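Local coordinates for protein cyclic GMP-AMP synthase-like receptor (Tribolium castaneum, PDB 7LT2) that senses double-stranded RNA in the cytoplasm and makes cyclic GMP-AMP from ATP and GTP as an innate immune signal, at residues E29-T34 with G164-N169; G94-K99 with F222-K227; T307-Y312 with N345-I350. One frame throughout, in Å; residues are numbered along the deposited sequence.

Contact 1: residues E29-T34 with G164-N169; sequences ESVLRT and GTFHIN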
loop_
_atom_site.group_PDB
_atom_site.type_symbol
_atom_site.label_atom_id
_atom_site.label_comp_id
_atom_site.label_asym_id
_atom_site.label_seq_id
_atom_site.Cartn_x
_atom_site.Cartn_y
_atom_site.Cartn_z
ATOM N N GLU A 29 -9.087 9.468 8.347
ATOM C CA GLU A 29 -8.357 9.049 9.538
ATOM C C GLU A 29 -9.195 9.222 10.796
ATOM O O GLU A 29 -9.054 8.440 11.747
ATOM C CB GLU A 29 -7.043 9.824 9.632
ATOM C CG GLU A 29 -6.057 9.443 8.526
ATOM C CD GLU A 29 -4.913 10.426 8.386
ATOM O OE1 GLU A 29 -4.726 11.247 9.308
ATOM O OE2 GLU A 29 -4.205 10.374 7.358
ATOM N N SER A 30 -10.088 10.211 10.812
ATOM C CA SER A 30 -10.948 10.409 11.973
ATOM C C SER A 30 -12.048 9.354 12.035
ATOM O O SER A 30 -12.339 8.811 13.110
ATOM C CB SER A 30 -11.545 11.819 11.946
ATOM O OG SER A 30 -12.277 12.086 13.132
ATOM N N VAL A 31 -12.669 9.039 10.899
ATOM C CA VAL A 31 -13.650 7.953 10.868
ATOM C C VAL A 31 -13.027 6.655 11.368
ATOM O O VAL A 31 -13.615 5.936 12.186
ATOM C CB VAL A 31 -14.225 7.786 9.452
ATOM C CG1 VAL A 31 -14.967 6.459 9.331
ATOM C CG2 VAL A 31 -15.142 8.953 9.119
ATOM N N LEU A 32 -11.817 6.344 10.894
ATOM C CA LEU A 32 -11.190 5.078 11.261
ATOM C C LEU A 32 -10.748 5.054 12.725
ATOM O O LEU A 32 -10.806 3.993 13.360
ATOM C CB LEU A 32 -10.014 4.791 10.325
ATOM C CG LEU A 32 -10.427 4.570 8.863
ATOM C CD1 LEU A 32 -9.195 4.605 7.950
ATOM C CD2 LEU A 32 -11.187 3.255 8.700
ATOM N N ARG A 33 -10.323 6.193 13.287
ATOM C CA ARG A 33 -10.017 6.209 14.717
ATOM C C ARG A 33 -11.261 5.908 15.545
ATOM O O ARG A 33 -11.195 5.163 16.532
ATOM C CB ARG A 33 -9.405 7.550 15.128
ATOM C CG ARG A 33 -7.898 7.626 14.939
ATOM C CD ARG A 33 -7.308 8.837 15.648
ATOM N NE ARG A 33 -7.760 10.077 15.033
ATOM C CZ ARG A 33 -7.153 10.670 14.014
ATOM N NH1 ARG A 33 -6.036 10.185 13.498
ATOM N NH2 ARG A 33 -7.680 11.776 13.500
ATOM N N THR A 34 -12.405 6.475 15.158
ATOM C CA THR A 34 -13.652 6.150 15.845
ATOM C C THR A 34 -13.943 4.657 15.767
ATOM O O THR A 34 -14.335 4.038 16.765
ATOM C CB THR A 34 -14.813 6.945 15.247
ATOM O OG1 THR A 34 -14.525 8.347 15.321
ATOM C CG2 THR A 34 -16.102 6.660 16.015
ATOM N N GLY A 164 -18.105 16.071 10.588
ATOM C CA GLY A 164 -19.493 15.866 10.224
ATOM C C GLY A 164 -19.976 14.446 10.423
ATOM O O GLY A 164 -19.501 13.735 11.311
ATOM N N THR A 165 -20.930 14.030 9.598
ATOM C CA THR A 165 -21.559 12.720 9.693
ATOM C C THR A 165 -21.191 11.893 8.472
ATOM O O THR A 165 -21.162 12.406 7.348
ATOM C CB THR A 165 -23.078 12.856 9.799
ATOM O OG1 THR A 165 -23.399 13.656 10.944
ATOM C CG2 THR A 165 -23.739 11.488 9.944
ATOM N N PHE A 166 -20.905 10.615 8.695
ATOM C CA PHE A 166 -20.410 9.757 7.634
ATOM C C PHE A 166 -21.118 8.415 7.680
ATOM O O PHE A 166 -21.615 7.987 8.725
ATOM C CB PHE A 166 -18.889 9.603 7.740
ATOM C CG PHE A 166 -18.181 10.915 7.640
ATOM C CD1 PHE A 166 -17.901 11.465 6.399
ATOM C CD2 PHE A 166 -17.888 11.647 8.777
ATOM C CE1 PHE A 166 -17.302 12.702 6.300
ATOM C CE2 PHE A 166 -17.283 12.879 8.684
ATOM C CZ PHE A 166 -16.989 13.408 7.446
ATOM N N HIS A 167 -21.180 7.776 6.517
ATOM C CA HIS A 167 -21.833 6.491 6.345
ATOM C C HIS A 167 -20.788 5.441 6.011
ATOM O O HIS A 167 -19.898 5.676 5.185
ATOM C CB HIS A 167 -22.887 6.552 5.237
ATOM C CG HIS A 167 -24.141 7.263 5.636
ATOM N ND1 HIS A 167 -25.160 7.535 4.746
ATOM C CD2 HIS A 167 -24.544 7.755 6.831
ATOM C CE1 HIS A 167 -26.134 8.166 5.377
ATOM N NE2 HIS A 167 -25.786 8.311 6.643
ATOM N N ILE A 168 -20.891 4.284 6.655
ATOM C CA ILE A 168 -19.958 3.187 6.438
ATOM C C ILE A 168 -20.747 1.975 5.970
ATOM O O ILE A 168 -21.643 1.492 6.676
ATOM C CB ILE A 168 -19.144 2.862 7.699
ATOM C CG1 ILE A 168 -18.206 4.018 8.042
ATOM C CG2 ILE A 168 -18.336 1.596 7.491
ATOM C CD1 ILE A 168 -17.319 3.722 9.220
ATOM N N ASN A 169 -20.422 1.498 4.776
ATOM C CA ASN A 169 -20.905 0.232 4.262
ATOM C C ASN A 169 -19.755 -0.766 4.284
ATOM O O ASN A 169 -18.586 -0.383 4.361
ATOM C CB ASN A 169 -21.470 0.403 2.848
ATOM C CG ASN A 169 -22.705 1.289 2.823
ATOM O OD1 ASN A 169 -23.789 0.869 3.232
ATOM N ND2 ASN A 169 -22.548 2.517 2.344
#

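Contact 2: residues G94-K99 with F222-K227; sequences GFVWLK and FFIVPK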
loop_
_atom_site.group_PDB
_atom_site.type_symbol
_atom_site.label_atom_id
_atom_site.label_comp_id
_atom_site.label_asym_id
_atom_site.label_seq_id
_atom_site.Cartn_x
_atom_site.Cartn_y
_atom_site.Cartn_z
ATOM N N GLY A 94 11.088 -13.573 0.181
ATOM C CA GLY A 94 10.153 -12.517 0.499
ATOM C C GLY A 94 9.161 -12.855 1.592
ATOM O O GLY A 94 8.468 -11.950 2.078
ATOM N N PHE A 95 9.085 -14.119 2.003
ATOM C CA PHE A 95 8.124 -14.562 3.001
ATOM C C PHE A 95 8.848 -15.133 4.211
ATOM O O PHE A 95 9.960 -15.657 4.103
ATOM C CB PHE A 95 7.167 -15.608 2.413
ATOM C CG PHE A 95 6.313 -15.070 1.305
ATOM C CD1 PHE A 95 6.790 -15.024 0.007
ATOM C CD2 PHE A 95 5.039 -14.591 1.566
ATOM C CE1 PHE A 95 6.012 -14.516 -1.016
ATOM C CE2 PHE A 95 4.255 -14.086 0.546
ATOM C CZ PHE A 95 4.743 -14.047 -0.746
ATOM N N VAL A 96 8.202 -15.024 5.371
ATOM C CA VAL A 96 8.804 -15.422 6.634
ATOM C C VAL A 96 7.820 -16.270 7.427
ATOM O O VAL A 96 6.610 -16.261 7.185
ATOM C CB VAL A 96 9.249 -14.204 7.472
ATOM C CG1 VAL A 96 10.266 -13.357 6.701
ATOM C CG2 VAL A 96 8.040 -13.367 7.872
ATOM N N TRP A 97 8.367 -17.015 8.383
ATOM C CA TRP A 97 7.594 -17.695 9.408
ATOM C C TRP A 97 7.826 -17.004 10.745
ATOM O O TRP A 97 8.875 -16.393 10.971
ATOM C CB TRP A 97 7.981 -19.175 9.516
ATOM C CG TRP A 97 7.608 -19.997 8.323
ATOM C CD1 TRP A 97 6.932 -19.582 7.216
ATOM C CD2 TRP A 97 7.891 -21.389 8.123
ATOM N NE1 TRP A 97 6.775 -20.628 6.338
ATOM C CE2 TRP A 97 7.356 -21.747 6.871
ATOM C CE3 TRP A 97 8.546 -22.365 8.882
ATOM C CZ2 TRP A 97 7.454 -23.042 6.357
ATOM C CZ3 TRP A 97 8.642 -23.652 8.370
ATOM C CH2 TRP A 97 8.100 -23.976 7.121
ATOM N N LEU A 98 6.840 -17.105 11.631
ATOM C CA LEU A 98 6.917 -16.476 12.944
ATOM C C LEU A 98 6.421 -17.474 13.976
ATOM O O LEU A 98 5.266 -17.901 13.920
ATOM C CB LEU A 98 6.089 -15.184 12.983
ATOM C CG LEU A 98 6.324 -14.145 14.091
ATOM C CD1 LEU A 98 5.774 -14.595 15.434
ATOM C CD2 LEU A 98 7.798 -13.786 14.218
ATOM N N LYS A 99 7.285 -17.843 14.915
ATOM C CA LYS A 99 6.899 -18.757 15.977
ATOM C C LYS A 99 7.211 -18.130 17.327
ATOM O O LYS A 99 8.047 -17.231 17.446
ATOM C CB LYS A 99 7.601 -20.122 15.841
ATOM C CG LYS A 99 9.117 -20.071 15.855
ATOM C CD LYS A 99 9.698 -21.482 15.891
ATOM C CE LYS A 99 11.169 -21.497 15.505
ATOM N NZ LYS A 99 12.016 -20.697 16.433
ATOM N N PHE A 222 9.241 -2.747 11.448
ATOM C CA PHE A 222 8.657 -3.279 10.225
ATOM C C PHE A 222 7.540 -4.221 10.643
ATOM O O PHE A 222 7.403 -4.558 11.821
ATOM C CB PHE A 222 9.699 -4.012 9.377
ATOM C CG PHE A 222 10.204 -5.266 10.015
ATOM C CD1 PHE A 222 11.135 -5.211 11.041
ATOM C CD2 PHE A 222 9.737 -6.503 9.604
ATOM C CE1 PHE A 222 11.594 -6.365 11.644
ATOM C CE2 PHE A 222 10.194 -7.667 10.205
ATOM C CZ PHE A 222 11.124 -7.597 11.226
ATOM N N PHE A 223 6.726 -4.657 9.686
ATOM C CA PHE A 223 5.648 -5.556 10.064
ATOM C C PHE A 223 5.449 -6.637 9.014
ATOM O O PHE A 223 5.958 -6.558 7.892
ATOM C CB PHE A 223 4.329 -4.803 10.355
ATOM C CG PHE A 223 3.852 -3.879 9.258
ATOM C CD1 PHE A 223 4.297 -2.567 9.191
ATOM C CD2 PHE A 223 2.888 -4.302 8.354
ATOM C CE1 PHE A 223 3.826 -1.703 8.205
ATOM C CE2 PHE A 223 2.406 -3.450 7.373
ATOM C CZ PHE A 223 2.880 -2.147 7.296
ATOM N N ILE A 224 4.749 -7.689 9.427
ATOM C CA ILE A 224 4.414 -8.799 8.547
ATOM C C ILE A 224 2.927 -8.740 8.246
ATOM O O ILE A 224 2.113 -8.307 9.072
ATOM C CB ILE A 224 4.811 -10.173 9.136
ATOM C CG1 ILE A 224 4.041 -10.472 10.431
ATOM C CG2 ILE A 224 6.324 -10.242 9.326
ATOM C CD1 ILE A 224 4.353 -11.862 11.047
ATOM N N VAL A 225 2.580 -9.173 7.040
ATOM C CA VAL A 225 1.246 -9.012 6.467
ATOM C C VAL A 225 0.723 -10.398 6.107
ATOM O O VAL A 225 1.477 -11.218 5.562
ATOM C CB VAL A 225 1.290 -8.078 5.245
ATOM C CG1 VAL A 225 -0.072 -7.948 4.597
ATOM C CG2 VAL A 225 1.802 -6.701 5.652
ATOM N N PRO A 226 -0.552 -10.712 6.394
ATOM C CA PRO A 226 -1.048 -12.084 6.191
ATOM C C PRO A 226 -1.419 -12.403 4.752
ATOM O O PRO A 226 -2.462 -13.014 4.498
ATOM C CB PRO A 226 -2.279 -12.142 7.102
ATOM C CG PRO A 226 -2.790 -10.733 7.100
ATOM C CD PRO A 226 -1.572 -9.842 7.004
ATOM N N LYS A 227 -0.575 -12.006 3.808
ATOM C CA LYS A 227 -0.766 -12.330 2.402
ATOM C C LYS A 227 0.137 -13.507 2.055
ATOM O O LYS A 227 1.366 -13.393 2.118
ATOM C CB LYS A 227 -0.457 -11.126 1.510
ATOM C CG LYS A 227 -0.726 -11.382 0.039
ATOM C CD LYS A 227 -0.829 -10.098 -0.771
ATOM C CE LYS A 227 0.528 -9.457 -0.994
ATOM N NZ LYS A 227 0.577 -8.726 -2.293
#

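Contact 3: residues T307-Y312 with N345-I350; sequences TTLREY and NRIGYI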
loop_
_atom_site.group_PDB
_atom_site.type_symbol
_atom_site.label_atom_id
_atom_site.label_comp_id
_atom_site.label_asym_id
_atom_site.label_seq_id
_atom_site.Cartn_x
_atom_site.Cartn_y
_atom_site.Cartn_z
ATOM N N THR A 307 14.684 9.665 -18.578
ATOM C CA THR A 307 15.745 8.768 -18.143
ATOM C C THR A 307 15.184 7.571 -17.387
ATOM O O THR A 307 15.605 6.433 -17.628
ATOM C CB THR A 307 16.756 9.524 -17.285
ATOM O OG1 THR A 307 17.431 10.486 -18.103
ATOM C CG2 THR A 307 17.778 8.560 -16.696
ATOM N N THR A 308 14.226 7.800 -16.479
ATOM C CA THR A 308 13.656 6.679 -15.736
ATOM C C THR A 308 12.793 5.804 -16.634
ATOM O O THR A 308 12.726 4.591 -16.427
ATOM C CB THR A 308 12.853 7.163 -14.520
ATOM O OG1 THR A 308 11.814 8.071 -14.915
ATOM C CG2 THR A 308 13.770 7.844 -13.509
ATOM N N LEU A 309 12.151 6.393 -17.648
ATOM C CA LEU A 309 11.390 5.587 -18.598
ATOM C C LEU A 309 12.303 4.647 -19.375
ATOM O O LEU A 309 11.969 3.474 -19.577
ATOM C CB LEU A 309 10.609 6.487 -19.557
ATOM C CG LEU A 309 9.810 5.795 -20.672
ATOM C CD1 LEU A 309 8.722 4.877 -20.119
ATOM C CD2 LEU A 309 9.202 6.823 -21.620
ATOM N N ARG A 310 13.465 5.142 -19.807
ATOM C CA ARG A 310 14.436 4.291 -20.488
ATOM C C ARG A 310 14.913 3.155 -19.589
ATOM O O ARG A 310 15.033 2.007 -20.038
ATOM C CB ARG A 310 15.625 5.132 -20.955
ATOM C CG ARG A 310 15.306 6.109 -22.076
ATOM C CD ARG A 310 16.551 6.876 -22.493
ATOM N NE ARG A 310 16.249 7.948 -23.434
ATOM C CZ ARG A 310 16.173 7.792 -24.748
ATOM N NH1 ARG A 310 16.375 6.615 -25.318
ATOM N NH2 ARG A 310 15.888 8.845 -25.510
ATOM N N GLU A 311 15.202 3.461 -18.315
ATOM C CA GLU A 311 15.706 2.442 -17.395
ATOM C C GLU A 311 14.609 1.441 -17.036
ATOM O O GLU A 311 14.876 0.239 -16.909
ATOM C CB GLU A 311 16.305 3.107 -16.145
ATOM C CG GLU A 311 17.832 3.157 -16.140
ATOM C CD GLU A 311 18.447 1.780 -16.075
ATOM O OE1 GLU A 311 18.338 1.140 -15.006
ATOM O OE2 GLU A 311 19.035 1.344 -17.095
ATOM N N TYR A 312 13.370 1.919 -16.885
ATOM C CA TYR A 312 12.220 1.034 -16.709
ATOM C C TYR A 312 12.098 0.050 -17.870
ATOM O O TYR A 312 11.865 -1.148 -17.659
ATOM C CB TYR A 312 10.958 1.891 -16.560
ATOM C CG TYR A 312 9.632 1.170 -16.624
ATOM C CD1 TYR A 312 9.299 0.201 -15.692
ATOM C CD2 TYR A 312 8.692 1.503 -17.590
ATOM C CE1 TYR A 312 8.076 -0.444 -15.741
ATOM C CE2 TYR A 312 7.469 0.872 -17.645
ATOM C CZ TYR A 312 7.164 -0.099 -16.718
ATOM O OH TYR A 312 5.940 -0.724 -16.778
ATOM N N ASN A 345 8.875 -3.738 -26.460
ATOM C CA ASN A 345 8.849 -3.174 -27.806
ATOM C C ASN A 345 7.907 -1.977 -27.887
ATOM O O ASN A 345 8.220 -0.979 -28.548
ATOM C CB ASN A 345 8.442 -4.245 -28.819
ATOM C CG ASN A 345 9.505 -5.318 -28.998
ATOM O OD1 ASN A 345 10.678 -5.110 -28.690
ATOM N ND2 ASN A 345 9.095 -6.471 -29.510
ATOM N N ARG A 346 6.743 -2.071 -27.236
ATOM C CA ARG A 346 5.829 -0.937 -27.120
ATOM C C ARG A 346 6.540 0.290 -26.566
ATOM O O ARG A 346 6.490 1.377 -27.153
ATOM C CB ARG A 346 4.671 -1.299 -26.191
ATOM C CG ARG A 346 3.378 -1.725 -26.822
ATOM C CD ARG A 346 2.304 -1.588 -25.752
ATOM N NE ARG A 346 1.095 -2.351 -26.024
ATOM C CZ ARG A 346 -0.048 -1.819 -26.428
ATOM N NH1 ARG A 346 -0.162 -0.522 -26.666
ATOM N NH2 ARG A 346 -1.105 -2.608 -26.593
ATOM N N ILE A 347 7.185 0.129 -25.412
ATOM C CA ILE A 347 7.799 1.259 -24.729
ATOM C C ILE A 347 8.937 1.830 -25.562
ATOM O O ILE A 347 9.122 3.052 -25.627
ATOM C CB ILE A 347 8.268 0.820 -23.331
ATOM C CG1 ILE A 347 7.068 0.349 -22.504
ATOM C CG2 ILE A 347 9.007 1.947 -22.630
ATOM C CD1 ILE A 347 7.448 -0.335 -21.213
ATOM N N GLY A 348 9.703 0.964 -26.227
ATOM C CA GLY A 348 10.763 1.448 -27.096
ATOM C C GLY A 348 10.241 2.317 -28.224
ATOM O O GLY A 348 10.831 3.351 -28.544
ATOM N N TYR A 349 9.131 1.907 -28.846
ATOM C CA TYR A 349 8.507 2.746 -29.864
ATOM C C TYR A 349 8.103 4.096 -29.291
ATOM O O TYR A 349 8.286 5.133 -29.937
ATOM C CB TYR A 349 7.282 2.050 -30.462
ATOM C CG TYR A 349 6.214 3.034 -30.903
ATOM C CD1 TYR A 349 6.333 3.730 -32.099
ATOM C CD2 TYR A 349 5.099 3.284 -30.109
ATOM C CE1 TYR A 349 5.367 4.640 -32.500
ATOM C CE2 TYR A 349 4.130 4.191 -30.500
ATOM C CZ TYR A 349 4.269 4.866 -31.695
ATOM O OH TYR A 349 3.305 5.769 -32.083
ATOM N N ILE A 350 7.535 4.098 -28.082
ATOM C CA ILE A 350 7.096 5.348 -27.469
ATOM C C ILE A 350 8.288 6.258 -27.209
ATOM O O ILE A 350 8.242 7.461 -27.499
ATOM C CB ILE A 350 6.301 5.056 -26.183
ATOM C CG1 ILE A 350 4.990 4.343 -26.533
ATOM C CG2 ILE A 350 6.038 6.342 -25.405
ATOM C CD1 ILE A 350 4.207 3.852 -25.337
#

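Contact 1: residues E29-T34 with G164-N169
A helix laid on a β-sheet is the element to which V31, F166 and I168 belong. V31 projects from helix 18-42 onto strand 164-171, where F166 and I168, two positions apart, are both directed at the helix. The two methyls of V31 divide the work. CG1, set anti to the backbone N (chi1 166°), meets I168 CD1 at 3.6 Å, the valine and isoleucine side chains reaching toward each other tip to tip. That is close for a methyl pair, and it brings the outer end of the isoleucine to bear rather than its CG2 branch. I168 can reach so far because its chain is extended, with chi2 at -176°. CG2 of V31, lying beside the backbone N, goes to the phenylalanine: it is 3.9 Å from F166 CD2, at the base of the ring, and 4.0 Å from F166 CB. It comes in at a slant to the ring.

Helix 18-42, long and running beside the nucleotidyltransferase sheet, probably corresponds to the spine helix of cGAS-like enzymes, and V31 is one of its inward-facing residues. No hydrogen bond passes between 29-34 and 164-169, so the fit rests on apolar contact between three buried side chains. Polar ties run alongside: S30 OG is hydrogen-bonded to E162 OE1 just ahead of the strand, and E29 OE2 to Y60 OH. Neighbouring strands widen the patch, with I181 and N161 also touching V31, while I168 packs on L179 and the F166 ring meets that of H183. The V31 side chain lies about 9 Å from that of F71, which is thought, from relatives, to bind ATP, and that of I168 about 11 Å from that of D193, a probable ligand of the catalytic magnesium.

Contact 2: residues G94-K99 with F222-K227
F95 meets K227 where strands 95-100 and 222-225 flank strand 240-243 in the nucleotidyltransferase sheet, each antiparallel to it and not paired with each other. The touching parts run 122° apart, and the nearest pair of CA atoms, those of V96 and I224, is 8.2 Å apart, which leaves side chains to bridge most of the gap. F95 makes its contact through the ring edge: CE2 comes to 3.4 Å from K227 O, which lies in the ring plane. A carbonyl oxygen there faces the slightly positive ring hydrogens rather than the π cloud, so the approach is probably mildly attractive. The same oxygen accepts a hydrogen bond from S241 OG, and the F95 side chain also touches S241, a residue expected from relatives to bind GTP.

V96 turns from this rim to the buried interior. Its CG2 meets I224 CG2 at 3.9 Å, the side chains crossing obliquely. With chi1 at 63°, I224 CG1 lies between the backbone N and the carbonyl carbon, which sends this arm to L98 and leaves CG2 for V96. W97 points off the other way, where its indole makes a cation-pi contact with R238 and an edge-to-face one with Y239.

L98 faces inward again, toward the second branch of the isoleucine. I224 thus spans two residues of one strand, its CG2 serving V96 and its CG1 arm serving L98. Around this apolar patch stand L87, which touches both V96 and L98, and F200, which touches both L98 and I224, while W240 of the intervening strand packs on I224. Extended through chi2 of 178°, the arm ends with I224 CD1 at 4.2 Å from L98 CB.

Contact 3: residues T307-Y312 with N345-I350
L309 and Y312, one turn apart on helix 301-318, share one partner within 345-350, the buried I347, and each takes a different branch of it. The apolar contacts carry the whole interface between 307-312 and 345-350. CG2 of I347 meets L309 CD1 at 3.9 Å, the side chains slanting past one another. The longer arm, extended at chi2 169°, sends CD1 to within 3.8 Å of Y312 CE2. Those two side chains cross at about a right angle, the methyl arriving at the ring aslant. Y312 reaches it because its ring stands anti to the backbone N (chi1 169°), swinging the far end toward I347 although CB itself does not point there.

Polar groups are settled outside this pair of segments. Y312 OH is hydrogen-bonded to H273 NE2, which should limit how the tyrosine ring can shift, and H273 also touches I347. On the outer side, R310 NH2 forms a salt bridge with E355 OE2, adding a charged tie near the end of helix 337-354.

Within the HhH/H2TH-like helical domain, L309 also touches I351 and I354 of helix 337-354. Helix 258-272 lies against both partners, its L268 touching L309 and I350. Helix 278-291 adds I281, a probable ATP-binding residue, against Y312, and carries I289 and E290 of the manganese site in its last turn.

Overall arrangement
From the N terminus, helix 18-42 comes first, and contact 1 closes a span of 129 residues when strand 164-171 arrives against it. Inside that span contact 2 has already opened at 94-99; it closes only at 222-227, so the two cross rather than nest. Both reach the same large sheet, contact 1 tying the long helix to its strands and contact 2 joining two strands of it that lie on either side of strand 240-243, with centres about 29 Å apart. Contact 3 follows in series, closing a short span of 32 residues within the helical domain. Its centre lies about 43 Å from that of contact 1, across the chain's centre, and about 34 Å from that of contact 2.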